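Local coordinates for protein immunoreactive 84kD antigen PG93 (Porphyromonas gingivalis, PDB 5M11) that is an essential surface component of the type IX secretion system of this oral bacterium, probably serving protein export, and binds calcium and zinc ions, at residues A373-V378 and R423-A428; N484-S489 and T532-A537; V521-A526 and T567-R572; G609-S614 and L621-V626; P630-N635 and G655-Q660. All blocks are in the same frame, centred on the assembly; numbering follows the deposited sequence.

Contact 1: residues A373-V378 and R423-A428; sequences AIDIAV and RVKAIA
The side chain of I374 crosses that of K425 at about a right angle, its CD1 methyl resting 3.6 Å from CG of the lysine. Because CG1 of I374 sits between the backbone N and the carbonyl carbon (chi1 47°), the ethyl branch reaches across to this aliphatic stem. The K425 side chain runs fully extended, and its NZ hydrogen-bonds to Y317 OH, so the lysine lends I374 methylenes while its charge is engaged elsewhere. NZ stays 6.1 Å from D375 OD2, too far for a salt bridge.

D375 reaches over to the backbone at the corner where the chain turns at A426. OD2 accepts a weak bond from I427 N, at 3.4 Å with an N-H...O angle of 149°, while OD1 takes another weak one from I376 N in its own strand. The carboxylate is thus weakly held through both oxygens. E318, seen to bind zinc in a structure of this protein although that ion is absent here, lies close to OD1. Two carboxylates so close would probably favour a proton or cation between them. Separately, a bound zinc ion lies about 6 Å from the D375 side chain.

Beyond the carboxylate, toward A377, the packing turns apolar. I427 runs past D375 in the opposite direction, with CG1 3.8 Å from D375 CB, and its CD1 ends 3.7 Å from A377 CB. Within strand 373-378, I374 and D375 share G389 as partner, the signature of a classic beta bulge. With 373-378 and 422-429 each leading a four-stranded antiparallel sheet, the contact joins the innermost strands of neighbouring blades in a seven-bladed beta-propeller.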
# COMPACT_ATOMS: atom_id res chain seq x y z
N ALA A 373 -14.02 -5.10 8.27
CA ALA A 373 -14.93 -4.70 7.19
C ALA A 373 -14.31 -5.26 5.90
O ALA A 373 -13.19 -4.89 5.57
CB ALA A 373 -15.07 -3.19 7.15
N ILE A 374 -14.96 -6.23 5.25
CA ILE A 374 -14.34 -6.92 4.12
C ILE A 374 -15.06 -6.79 2.75
O ILE A 374 -14.48 -7.23 1.74
CB ILE A 374 -14.14 -8.42 4.46
CG1 ILE A 374 -15.41 -9.02 5.07
CG2 ILE A 374 -12.94 -8.61 5.37
CD1 ILE A 374 -15.62 -10.33 4.67
N ASP A 375 -16.29 -6.23 2.69
CA ASP A 375 -16.98 -6.06 1.40
C ASP A 375 -17.91 -4.83 1.41
O ASP A 375 -18.49 -4.47 2.43
CB ASP A 375 -17.74 -7.32 0.95
CG ASP A 375 -17.76 -7.61 -0.56
OD1 ASP A 375 -17.52 -6.67 -1.36
OD2 ASP A 375 -18.05 -8.76 -0.94
N ILE A 376 -18.00 -4.19 0.24
CA ILE A 376 -18.83 -3.02 -0.02
C ILE A 376 -19.85 -3.38 -1.10
O ILE A 376 -19.58 -4.23 -1.97
CB ILE A 376 -17.99 -1.78 -0.45
CG1 ILE A 376 -16.62 -1.68 0.29
CG2 ILE A 376 -18.80 -0.47 -0.34
CD1 ILE A 376 -16.64 -1.21 1.79
N ALA A 377 -21.03 -2.74 -1.02
CA ALA A 377 -22.11 -2.83 -2.00
C ALA A 377 -22.74 -1.47 -2.08
O ALA A 377 -23.27 -1.00 -1.08
CB ALA A 377 -23.11 -3.91 -1.63
N VAL A 378 -22.61 -0.80 -3.22
CA VAL A 378 -23.14 0.55 -3.45
C VAL A 378 -24.47 0.45 -4.19
O VAL A 378 -24.58 -0.31 -5.16
CB VAL A 378 -22.13 1.42 -4.24
CG1 VAL A 378 -22.58 2.88 -4.28
CG2 VAL A 378 -20.73 1.31 -3.67
N ARG A 423 -20.74 -13.27 10.08
CA ARG A 423 -19.70 -12.99 9.10
C ARG A 423 -20.30 -12.85 7.69
O ARG A 423 -20.69 -13.85 7.08
CB ARG A 423 -18.60 -14.05 9.18
CG ARG A 423 -19.08 -15.45 9.49
CD ARG A 423 -17.90 -16.36 9.80
NE ARG A 423 -17.20 -15.98 11.03
CZ ARG A 423 -16.91 -16.82 12.01
NH1 ARG A 423 -17.26 -18.10 11.93
NH2 ARG A 423 -16.27 -16.39 13.09
N VAL A 424 -20.37 -11.59 7.18
CA VAL A 424 -20.99 -11.20 5.91
C VAL A 424 -19.95 -10.86 4.81
O VAL A 424 -19.24 -9.85 4.93
CB VAL A 424 -21.96 -9.97 6.13
CG1 VAL A 424 -22.75 -9.63 4.87
CG2 VAL A 424 -22.90 -10.19 7.32
N LYS A 425 -19.92 -11.66 3.73
CA LYS A 425 -19.07 -11.43 2.55
C LYS A 425 -19.90 -11.65 1.26
O LYS A 425 -21.03 -12.12 1.38
CB LYS A 425 -17.80 -12.31 2.56
CG LYS A 425 -16.75 -11.78 1.60
CD LYS A 425 -15.45 -12.51 1.49
CE LYS A 425 -14.60 -11.67 0.55
NZ LYS A 425 -13.23 -12.19 0.37
N ALA A 426 -19.37 -11.30 0.05
CA ALA A 426 -20.00 -11.43 -1.28
C ALA A 426 -21.36 -10.68 -1.38
O ALA A 426 -22.37 -11.27 -1.80
CB ALA A 426 -20.17 -12.90 -1.65
N ILE A 427 -21.38 -9.35 -1.05
CA ILE A 427 -22.59 -8.51 -1.09
C ILE A 427 -22.67 -7.68 -2.38
O ILE A 427 -21.71 -6.99 -2.73
CB ILE A 427 -22.79 -7.59 0.15
CG1 ILE A 427 -21.52 -6.76 0.49
CG2 ILE A 427 -23.29 -8.41 1.33
CD1 ILE A 427 -21.74 -5.53 1.43
N ALA A 428 -23.85 -7.71 -3.05
CA ALA A 428 -24.09 -6.94 -4.27
C ALA A 428 -25.56 -6.51 -4.36
O ALA A 428 -26.39 -7.02 -3.60
CB ALA A 428 -23.69 -7.75 -5.49

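Contact 2: residues N484-S489 and T532-A537; sequences NILHRS and TIYAMA
N484 fills the tight half of this contact, its amide turned onto the backbone of I533 and its CB against the terminal methyl of M536. ND2 lies 2.7 Å from I533 O, and the N-H...O angle of 128° makes it a weak bond. With chi1 at 53°, CG is tucked in over the main chain between N and C, and the amide faces the next strand. From beside it, the extended chain of M536 brings CE to 3.6 Å from N484 CB, and I533 CG2 touches the same carbon at 4.0 Å.

Toward L486, where the chain of the first segment turns a corner, only carbon contacts of 4.0 Å or more join the side chains. There CD2 of L486 meets T532 CG2 at 4.0 Å, the two side chains crossing at about a right angle. The same methyl comes obliquely to the ring of Y534, 4.1 Å from CD1, with only van der Waals attraction between them. Y534 is partly exposed, so this is the more open side.

Between these segments, strands of the propeller blades 469-517 and 533-583 meet through apolar contacts and one weak polar link. N484 OD1 accepts from N472 N in its own blade while ND2 donates across to I533 O: opposite roles at the amide's two ends, which would restrict its rotation and favour this orientation of O and N.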
# COMPACT_ATOMS: atom_id res chain seq x y z
N ASN A 484 -18.13 -17.18 -5.94
CA ASN A 484 -16.96 -18.06 -5.79
C ASN A 484 -16.88 -18.63 -4.36
O ASN A 484 -17.38 -18.01 -3.43
CB ASN A 484 -15.62 -17.38 -6.18
CG ASN A 484 -15.27 -16.06 -5.52
OD1 ASN A 484 -15.91 -15.02 -5.72
ND2 ASN A 484 -14.13 -16.02 -4.87
N ILE A 485 -16.29 -19.84 -4.19
CA ILE A 485 -16.15 -20.48 -2.86
C ILE A 485 -14.72 -20.30 -2.37
O ILE A 485 -13.79 -20.85 -2.98
CB ILE A 485 -16.57 -22.00 -2.81
CG1 ILE A 485 -17.78 -22.34 -3.75
CG2 ILE A 485 -16.82 -22.48 -1.36
CD1 ILE A 485 -19.12 -21.82 -3.44
N LEU A 486 -14.54 -19.54 -1.29
CA LEU A 486 -13.22 -19.34 -0.72
C LEU A 486 -12.83 -20.48 0.23
O LEU A 486 -11.64 -20.80 0.31
CB LEU A 486 -13.11 -18.00 -0.00
CG LEU A 486 -12.89 -16.75 -0.86
CD1 LEU A 486 -12.69 -15.55 0.03
CD2 LEU A 486 -11.68 -16.88 -1.78
N HIS A 487 -13.82 -21.08 0.95
CA HIS A 487 -13.59 -22.17 1.90
C HIS A 487 -14.88 -22.97 2.27
O HIS A 487 -15.92 -22.37 2.54
CB HIS A 487 -12.95 -21.61 3.20
CG HIS A 487 -11.47 -21.86 3.29
ND1 HIS A 487 -10.54 -20.89 2.89
CD2 HIS A 487 -10.80 -22.97 3.69
CE1 HIS A 487 -9.35 -21.44 3.07
NE2 HIS A 487 -9.45 -22.70 3.54
N ARG A 488 -14.80 -24.33 2.30
CA ARG A 488 -15.89 -25.20 2.76
C ARG A 488 -15.75 -25.43 4.25
O ARG A 488 -16.65 -25.12 5.03
CB ARG A 488 -15.89 -26.59 2.05
CG ARG A 488 -16.28 -26.66 0.59
CD ARG A 488 -17.77 -26.49 0.32
NE ARG A 488 -18.58 -27.65 0.67
CZ ARG A 488 -19.91 -27.67 0.60
NH1 ARG A 488 -20.57 -26.59 0.20
NH2 ARG A 488 -20.58 -28.76 0.94
N SER A 489 -14.59 -26.03 4.61
CA SER A 489 -14.15 -26.46 5.94
C SER A 489 -12.64 -26.77 5.89
O SER A 489 -12.05 -26.82 4.80
CB SER A 489 -14.93 -27.69 6.38
OG SER A 489 -14.55 -28.11 7.68
N THR A 532 -8.69 -22.78 -5.95
CA THR A 532 -9.57 -21.72 -5.47
C THR A 532 -9.75 -20.67 -6.56
O THR A 532 -8.80 -20.41 -7.29
CB THR A 532 -9.02 -21.09 -4.16
OG1 THR A 532 -8.74 -22.13 -3.22
CG2 THR A 532 -10.01 -20.10 -3.53
N ILE A 533 -10.97 -20.08 -6.65
CA ILE A 533 -11.34 -18.98 -7.56
C ILE A 533 -11.34 -17.71 -6.72
O ILE A 533 -12.11 -17.61 -5.76
CB ILE A 533 -12.72 -19.22 -8.25
CG1 ILE A 533 -12.79 -20.57 -8.99
CG2 ILE A 533 -13.09 -18.04 -9.17
CD1 ILE A 533 -11.79 -20.76 -10.14
N TYR A 534 -10.46 -16.76 -7.05
CA TYR A 534 -10.32 -15.54 -6.24
C TYR A 534 -11.01 -14.34 -6.85
O TYR A 534 -11.49 -13.50 -6.10
CB TYR A 534 -8.84 -15.19 -6.01
CG TYR A 534 -8.02 -16.29 -5.38
CD1 TYR A 534 -8.23 -16.68 -4.06
CD2 TYR A 534 -7.00 -16.91 -6.09
CE1 TYR A 534 -7.46 -17.68 -3.47
CE2 TYR A 534 -6.23 -17.92 -5.51
CZ TYR A 534 -6.46 -18.30 -4.20
OH TYR A 534 -5.72 -19.30 -3.62
N ALA A 535 -11.05 -14.27 -8.19
CA ALA A 535 -11.63 -13.15 -8.91
C ALA A 535 -12.54 -13.60 -10.03
O ALA A 535 -12.32 -14.67 -10.58
CB ALA A 535 -10.52 -12.29 -9.48
N MET A 536 -13.55 -12.76 -10.39
CA MET A 536 -14.55 -12.95 -11.47
C MET A 536 -14.93 -11.62 -12.11
O MET A 536 -15.13 -10.65 -11.38
CB MET A 536 -15.82 -13.57 -10.92
CG MET A 536 -15.68 -14.99 -10.54
SD MET A 536 -17.20 -15.52 -9.77
CE MET A 536 -16.79 -17.10 -9.54
N ALA A 537 -15.06 -11.57 -13.46
CA ALA A 537 -15.41 -10.34 -14.17
C ALA A 537 -16.19 -10.63 -15.42
O ALA A 537 -15.78 -11.51 -16.17
CB ALA A 537 -14.15 -9.57 -14.53

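Contact 3: residues V521-A526 and T567-R572; sequences VNRLGA and TPIAVR
I569 and R523 lean across each other at a slant, with CG2 of the isoleucine packed 3.7 Å from CD of the arginine. That methyl branch stands opposite the backbone N of I569 (chi1 -58° places CG1 beside N instead), which carries it up to the turn and within 3.5 Å of R523 N. The arginine chain is bent at chi2 and chi3, curling its methylenes near the isoleucine. R523 is exposed, and both it and I569 touch a crystal neighbour.

V521 meets the preceding residues of the partner segment. Its CG2 branch comes to 3.5 Å from P568 O and near T567 O, an apolar methyl against two carbonyls. Between these side chains the backbones form a single bridge: A570 N donates to V521 O over 2.8 Å at an N-H...O angle of 175°. I569 CA adds a CA-H...O contact to the same oxygen at 3.4 Å.

The loop brings its own scaffold. N522 to G525 is a type I beta turn, and N522 OD1 accepts from A526 N at 2.8 Å while N522 N donates to A526 O. P568 also packs on F520 and A570 on I528, both in the same interblade loop. The chemistry thus combines one nearly linear backbone bond with modest aliphatic cover, consistent with a loop following strand 513-517 that clips to the outer part of the next blade, 533-583, at few points.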
# COMPACT_ATOMS: atom_id res chain seq x y z
N VAL A 521 -14.34 -27.35 -16.67
CA VAL A 521 -13.74 -28.19 -17.69
C VAL A 521 -13.33 -27.39 -18.93
O VAL A 521 -13.85 -26.30 -19.15
CB VAL A 521 -14.66 -29.38 -18.09
CG1 VAL A 521 -14.82 -30.38 -16.96
CG2 VAL A 521 -16.03 -28.89 -18.60
N ASN A 522 -12.43 -27.96 -19.75
CA ASN A 522 -12.05 -27.37 -21.03
C ASN A 522 -12.96 -27.99 -22.13
O ASN A 522 -13.88 -28.75 -21.81
CB ASN A 522 -10.56 -27.61 -21.31
CG ASN A 522 -10.17 -29.03 -21.64
OD1 ASN A 522 -10.75 -30.01 -21.16
ND2 ASN A 522 -9.13 -29.19 -22.45
N ARG A 523 -12.68 -27.67 -23.42
CA ARG A 523 -13.43 -28.18 -24.58
C ARG A 523 -13.39 -29.69 -24.65
O ARG A 523 -14.35 -30.30 -25.12
CB ARG A 523 -12.90 -27.60 -25.91
CG ARG A 523 -13.03 -26.06 -26.07
CD ARG A 523 -14.43 -25.56 -26.44
NE ARG A 523 -14.81 -25.85 -27.83
CZ ARG A 523 -15.86 -25.31 -28.45
NH1 ARG A 523 -16.64 -24.45 -27.82
NH2 ARG A 523 -16.13 -25.64 -29.71
N LEU A 524 -12.29 -30.30 -24.18
CA LEU A 524 -12.08 -31.74 -24.22
C LEU A 524 -12.63 -32.48 -23.00
O LEU A 524 -12.45 -33.70 -22.90
CB LEU A 524 -10.59 -32.06 -24.40
CG LEU A 524 -9.95 -31.40 -25.60
CD1 LEU A 524 -8.46 -31.47 -25.51
CD2 LEU A 524 -10.50 -31.98 -26.92
N GLY A 525 -13.31 -31.76 -22.12
CA GLY A 525 -13.96 -32.32 -20.94
C GLY A 525 -13.08 -32.70 -19.77
O GLY A 525 -13.48 -33.53 -18.94
N ALA A 526 -11.90 -32.10 -19.68
CA ALA A 526 -10.99 -32.33 -18.58
C ALA A 526 -11.09 -31.19 -17.58
O ALA A 526 -11.47 -30.08 -17.97
CB ALA A 526 -9.56 -32.44 -19.10
N THR A 567 -21.62 -29.28 -18.56
CA THR A 567 -20.83 -28.56 -17.54
C THR A 567 -20.13 -27.40 -18.25
O THR A 567 -19.51 -27.64 -19.29
CB THR A 567 -19.84 -29.50 -16.79
OG1 THR A 567 -20.55 -30.63 -16.27
CG2 THR A 567 -19.07 -28.78 -15.66
N PRO A 568 -20.23 -26.15 -17.74
CA PRO A 568 -19.62 -25.01 -18.46
C PRO A 568 -18.16 -25.21 -18.84
O PRO A 568 -17.36 -25.73 -18.05
CB PRO A 568 -19.77 -23.83 -17.49
CG PRO A 568 -20.25 -24.42 -16.19
CD PRO A 568 -20.96 -25.69 -16.55
N ILE A 569 -17.84 -24.82 -20.09
CA ILE A 569 -16.51 -24.88 -20.67
C ILE A 569 -15.78 -23.55 -20.40
O ILE A 569 -16.30 -22.46 -20.72
CB ILE A 569 -16.54 -25.24 -22.18
CG1 ILE A 569 -17.26 -26.59 -22.41
CG2 ILE A 569 -15.13 -25.24 -22.78
CD1 ILE A 569 -18.05 -26.70 -23.71
N ALA A 570 -14.59 -23.67 -19.78
CA ALA A 570 -13.62 -22.62 -19.45
C ALA A 570 -12.50 -22.66 -20.45
O ALA A 570 -12.01 -23.75 -20.78
CB ALA A 570 -13.07 -22.83 -18.05
N VAL A 571 -12.12 -21.50 -20.98
CA VAL A 571 -11.05 -21.37 -21.97
C VAL A 571 -9.82 -20.76 -21.30
O VAL A 571 -9.88 -19.61 -20.81
CB VAL A 571 -11.49 -20.53 -23.21
CG1 VAL A 571 -10.33 -20.36 -24.20
CG2 VAL A 571 -12.71 -21.12 -23.90
N ARG A 572 -8.70 -21.52 -21.27
CA ARG A 572 -7.42 -21.03 -20.75
C ARG A 572 -6.71 -20.34 -21.92
O ARG A 572 -6.49 -20.98 -22.95
CB ARG A 572 -6.56 -22.14 -20.12
CG ARG A 572 -7.08 -22.62 -18.79
CD ARG A 572 -6.12 -23.60 -18.15
NE ARG A 572 -5.07 -22.91 -17.40
CZ ARG A 572 -4.21 -23.52 -16.59
NH1 ARG A 572 -4.26 -24.83 -16.41
NH2 ARG A 572 -3.29 -22.81 -15.95

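Contact 4: residues G609-S614 and L621-V626; sequences GLYLLS and LAQFTV
L612 O is gripped by two consecutive amides across the strands: L621 N at 2.7 Å and, more weakly, A622 N at 3.3 Å. The two donors facing one residue make a classic beta bulge in the beta hairpin of strands 610-613 and 620-624, the two outer strands of a propeller blade. At the bulge, L612 CG also meets L621 CB. Beyond it the ladder is regular, with L610 and F624 bonded in both directions and L612 N donating to A622 O at 2.8 Å.

On the face that carries L610, L612, A622 and F624, the contacts are apolar. L610 CD2 lies 3.8 Å from F624 CD2, approaching the ring obliquely. F624 also takes part in an edge-to-face pair with W13 and meets the ring of F659. L621, near the turn of the hairpin, packs on H600, which binds zinc in a structure of this protein though not in this chain.

The opposite face pairs Y611 with Q623 at a non-hydrogen-bonded position. Their side chains lie side by side and point the same way, ring and amide planes only 12° apart. Q623 NE2 donates to T608 O; although it lies 3.0 Å from Y611 OH, the angle there is poor, whereas Q623 CG sits over the ring in a CH-pi contact 3.8 Å from its centroid.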
# COMPACT_ATOMS: atom_id res chain seq x y z
N GLY A 609 3.21 -8.72 -10.17
CA GLY A 609 2.82 -7.41 -10.65
C GLY A 609 1.45 -7.32 -11.28
O GLY A 609 0.54 -8.08 -10.93
N LEU A 610 1.31 -6.36 -12.21
CA LEU A 610 0.09 -6.03 -12.94
C LEU A 610 0.24 -6.35 -14.42
O LEU A 610 1.24 -6.01 -15.03
CB LEU A 610 -0.23 -4.52 -12.74
CG LEU A 610 -1.52 -3.95 -13.38
CD1 LEU A 610 -2.73 -4.28 -12.55
CD2 LEU A 610 -1.42 -2.45 -13.57
N TYR A 611 -0.80 -6.95 -15.00
CA TYR A 611 -0.83 -7.29 -16.42
C TYR A 611 -1.99 -6.63 -17.13
O TYR A 611 -3.04 -6.44 -16.54
CB TYR A 611 -0.96 -8.81 -16.60
CG TYR A 611 0.23 -9.61 -16.15
CD1 TYR A 611 1.26 -9.92 -17.03
CD2 TYR A 611 0.29 -10.13 -14.86
CE1 TYR A 611 2.34 -10.71 -16.63
CE2 TYR A 611 1.37 -10.91 -14.44
CZ TYR A 611 2.40 -11.17 -15.33
OH TYR A 611 3.49 -11.91 -14.92
N LEU A 612 -1.79 -6.32 -18.41
CA LEU A 612 -2.82 -5.81 -19.30
C LEU A 612 -2.92 -6.81 -20.41
O LEU A 612 -1.92 -7.02 -21.11
CB LEU A 612 -2.51 -4.38 -19.81
CG LEU A 612 -3.36 -3.83 -21.00
CD1 LEU A 612 -4.85 -3.78 -20.68
CD2 LEU A 612 -2.89 -2.46 -21.40
N LEU A 613 -4.06 -7.48 -20.55
CA LEU A 613 -4.25 -8.50 -21.59
C LEU A 613 -5.26 -8.03 -22.65
O LEU A 613 -6.06 -7.15 -22.38
CB LEU A 613 -4.72 -9.84 -20.98
CG LEU A 613 -3.89 -10.44 -19.83
CD1 LEU A 613 -4.54 -11.69 -19.28
CD2 LEU A 613 -2.46 -10.74 -20.26
N SER A 614 -5.20 -8.64 -23.86
CA SER A 614 -6.09 -8.35 -24.98
C SER A 614 -7.50 -8.90 -24.72
O SER A 614 -7.72 -9.57 -23.71
CB SER A 614 -5.53 -8.92 -26.28
OG SER A 614 -5.47 -10.33 -26.24
N LEU A 621 -0.41 -7.41 -23.35
CA LEU A 621 -0.26 -6.08 -23.96
C LEU A 621 0.75 -5.21 -23.18
O LEU A 621 1.33 -4.29 -23.77
CB LEU A 621 -1.61 -5.35 -24.08
CG LEU A 621 -2.64 -5.82 -25.09
CD1 LEU A 621 -3.91 -5.00 -24.95
CD2 LEU A 621 -2.14 -5.70 -26.53
N ALA A 622 0.91 -5.47 -21.86
CA ALA A 622 1.83 -4.79 -20.94
C ALA A 622 1.85 -5.48 -19.56
O ALA A 622 0.88 -6.14 -19.18
CB ALA A 622 1.44 -3.31 -20.77
N GLN A 623 2.97 -5.30 -18.82
CA GLN A 623 3.16 -5.79 -17.46
C GLN A 623 4.04 -4.80 -16.65
O GLN A 623 5.12 -4.40 -17.10
CB GLN A 623 3.76 -7.20 -17.42
CG GLN A 623 3.98 -7.68 -15.99
CD GLN A 623 5.03 -8.75 -15.84
OE1 GLN A 623 5.83 -9.05 -16.74
NE2 GLN A 623 5.07 -9.33 -14.66
N PHE A 624 3.53 -4.41 -15.46
CA PHE A 624 4.17 -3.48 -14.52
C PHE A 624 4.47 -4.19 -13.23
O PHE A 624 3.64 -4.91 -12.69
CB PHE A 624 3.30 -2.24 -14.27
CG PHE A 624 2.71 -1.66 -15.53
CD1 PHE A 624 3.42 -0.75 -16.30
CD2 PHE A 624 1.46 -2.08 -15.99
CE1 PHE A 624 2.89 -0.25 -17.49
CE2 PHE A 624 0.94 -1.58 -17.18
CZ PHE A 624 1.65 -0.67 -17.93
N THR A 625 5.71 -4.02 -12.76
CA THR A 625 6.29 -4.57 -11.54
C THR A 625 7.05 -3.47 -10.79
O THR A 625 7.15 -2.34 -11.28
CB THR A 625 7.22 -5.74 -11.86
OG1 THR A 625 8.21 -5.27 -12.76
CG2 THR A 625 6.49 -6.94 -12.41
N VAL A 626 7.61 -3.81 -9.63
CA VAL A 626 8.39 -2.86 -8.85
C VAL A 626 9.68 -2.55 -9.61
O VAL A 626 10.18 -1.41 -9.56
CB VAL A 626 8.69 -3.35 -7.41
CG1 VAL A 626 9.15 -2.19 -6.54
CG2 VAL A 626 7.47 -4.02 -6.79

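Contact 5: residues P630-N635 and G655-Q660; sequences PLLSNN and GLMTFQ
M657 SD is the hub, with L632 N pointing at it over 3.3 Å in a weak bond with an N-H...S angle of 153°. L631 CA lies 3.5 Å from the same sulfur. The thioether turns at chi3 (95°), which swings CE toward P630 O, 3.3 Å away. Nearer the backbone, CG of M657 packs 3.6 Å from L632 CD1, the leucine slanting across the methionine. L631 crosses it more squarely, CD1 to SD being 4.1 Å.

One shell out, M657 is held in its strand by backbone bonding to I650, and its side chain touches W13, as does P630. Strand 655-660 lies between 647-652 and the N-terminal strand 13-16, so the last blade is completed by the start of the chain, the "velcro" closure known from beta-propellers. The loop 630-635 leads into that blade's innermost strand, 636-642.

Polar pairs probably steady the loop. L631 N donates to S629 OG, and S633 OG accepts from N635 N at 3.1 Å in an ST turn. L631 O receives a weak bond from R56 NH1, a residue of the N-terminal propeller. L632 in turn packs on T652, and about 7 Å from its side chain lies a bound calcium ion.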
# COMPACT_ATOMS: atom_id res chain seq x y z
N PRO A 630 6.94 2.31 -11.52
CA PRO A 630 6.86 2.91 -10.18
C PRO A 630 5.93 2.15 -9.20
O PRO A 630 5.80 2.60 -8.06
CB PRO A 630 6.31 4.32 -10.46
CG PRO A 630 6.49 4.54 -11.92
CD PRO A 630 6.31 3.20 -12.52
N LEU A 631 5.33 0.99 -9.64
CA LEU A 631 4.46 0.11 -8.84
C LEU A 631 5.09 -0.20 -7.46
O LEU A 631 6.25 -0.64 -7.37
CB LEU A 631 4.14 -1.19 -9.61
CG LEU A 631 3.13 -2.16 -8.99
CD1 LEU A 631 1.70 -1.67 -9.14
CD2 LEU A 631 3.23 -3.51 -9.65
N LEU A 632 4.34 0.12 -6.39
CA LEU A 632 4.77 0.01 -4.98
C LEU A 632 5.08 -1.44 -4.55
O LEU A 632 6.08 -1.66 -3.85
CB LEU A 632 3.72 0.63 -4.04
CG LEU A 632 3.67 2.16 -3.98
CD1 LEU A 632 2.44 2.64 -3.23
CD2 LEU A 632 4.93 2.73 -3.33
N SER A 633 4.25 -2.42 -4.97
CA SER A 633 4.43 -3.82 -4.61
C SER A 633 3.96 -4.73 -5.73
O SER A 633 2.98 -4.41 -6.41
CB SER A 633 3.67 -4.13 -3.33
OG SER A 633 3.67 -5.51 -3.02
N ASN A 634 4.64 -5.89 -5.90
CA ASN A 634 4.25 -6.92 -6.88
C ASN A 634 3.02 -7.71 -6.38
O ASN A 634 2.41 -8.43 -7.16
CB ASN A 634 5.41 -7.88 -7.19
CG ASN A 634 6.57 -7.28 -7.96
OD1 ASN A 634 6.39 -6.40 -8.82
ND2 ASN A 634 7.77 -7.79 -7.72
N ASN A 635 2.68 -7.58 -5.07
CA ASN A 635 1.52 -8.23 -4.47
C ASN A 635 0.37 -7.21 -4.42
O ASN A 635 0.35 -6.30 -3.57
CB ASN A 635 1.85 -8.83 -3.09
CG ASN A 635 0.71 -9.56 -2.38
OD1 ASN A 635 -0.41 -9.76 -2.91
ND2 ASN A 635 0.97 -9.99 -1.15
N GLY A 655 -0.10 -0.17 -0.21
CA GLY A 655 -0.90 1.04 -0.45
C GLY A 655 -1.48 1.28 -1.83
O GLY A 655 -1.21 0.55 -2.79
N LEU A 656 -2.26 2.37 -1.94
CA LEU A 656 -2.95 2.78 -3.14
C LEU A 656 -2.09 3.56 -4.13
O LEU A 656 -1.30 4.45 -3.78
CB LEU A 656 -4.20 3.61 -2.79
CG LEU A 656 -5.29 3.69 -3.86
CD1 LEU A 656 -5.90 2.33 -4.11
CD2 LEU A 656 -6.35 4.69 -3.48
N MET A 657 -2.32 3.24 -5.40
CA MET A 657 -1.68 3.79 -6.59
C MET A 657 -2.73 4.03 -7.67
O MET A 657 -3.81 3.43 -7.63
CB MET A 657 -0.64 2.81 -7.13
CG MET A 657 0.60 2.77 -6.35
SD MET A 657 1.88 2.05 -7.37
CE MET A 657 2.62 3.53 -8.01
N THR A 658 -2.40 4.90 -8.65
CA THR A 658 -3.24 5.19 -9.82
C THR A 658 -2.40 5.27 -11.06
O THR A 658 -1.40 5.99 -11.08
CB THR A 658 -4.11 6.46 -9.69
OG1 THR A 658 -3.28 7.62 -9.65
CG2 THR A 658 -5.05 6.41 -8.54
N PHE A 659 -2.86 4.58 -12.11
CA PHE A 659 -2.23 4.56 -13.42
C PHE A 659 -3.22 5.10 -14.45
O PHE A 659 -4.38 4.66 -14.48
CB PHE A 659 -1.78 3.13 -13.75
CG PHE A 659 -1.27 2.93 -15.16
CD1 PHE A 659 0.03 3.28 -15.50
CD2 PHE A 659 -2.10 2.40 -16.14
CE1 PHE A 659 0.49 3.10 -16.80
CE2 PHE A 659 -1.64 2.24 -17.44
CZ PHE A 659 -0.35 2.60 -17.76
N GLN A 660 -2.77 6.07 -15.29
CA GLN A 660 -3.62 6.65 -16.34
C GLN A 660 -3.62 5.69 -17.50
O GLN A 660 -2.58 5.54 -18.16
CB GLN A 660 -3.18 8.07 -16.74
CG GLN A 660 -3.93 8.66 -17.94
CD GLN A 660 -5.44 8.74 -17.78
OE1 GLN A 660 -6.19 7.98 -18.41
NE2 GLN A 660 -5.91 9.71 -17.01

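All five contacts belong to the second of two seven-bladed propellers, and they follow its blades along the chain. Contact 1 joins blades 373-407 and 422-459; contact 2 joins 469-517 to 533-583. Their centres are 14 Å apart, and K425 NZ packs 3.4 Å from L486 CD1. Contact 3, 18 Å from contact 2 between centres, reaches the same sheet 533-583, and the segments of the two alternate along the chain. Contact 4 lies within blade 589-624, and contact 5, 12 Å from it between centres, leads into the closing blade. Contacts 1 to 3 thus link neighbouring blades, from inner strands to outer loop, while contacts 4 and 5 lie at the end of the propeller where the ring closes.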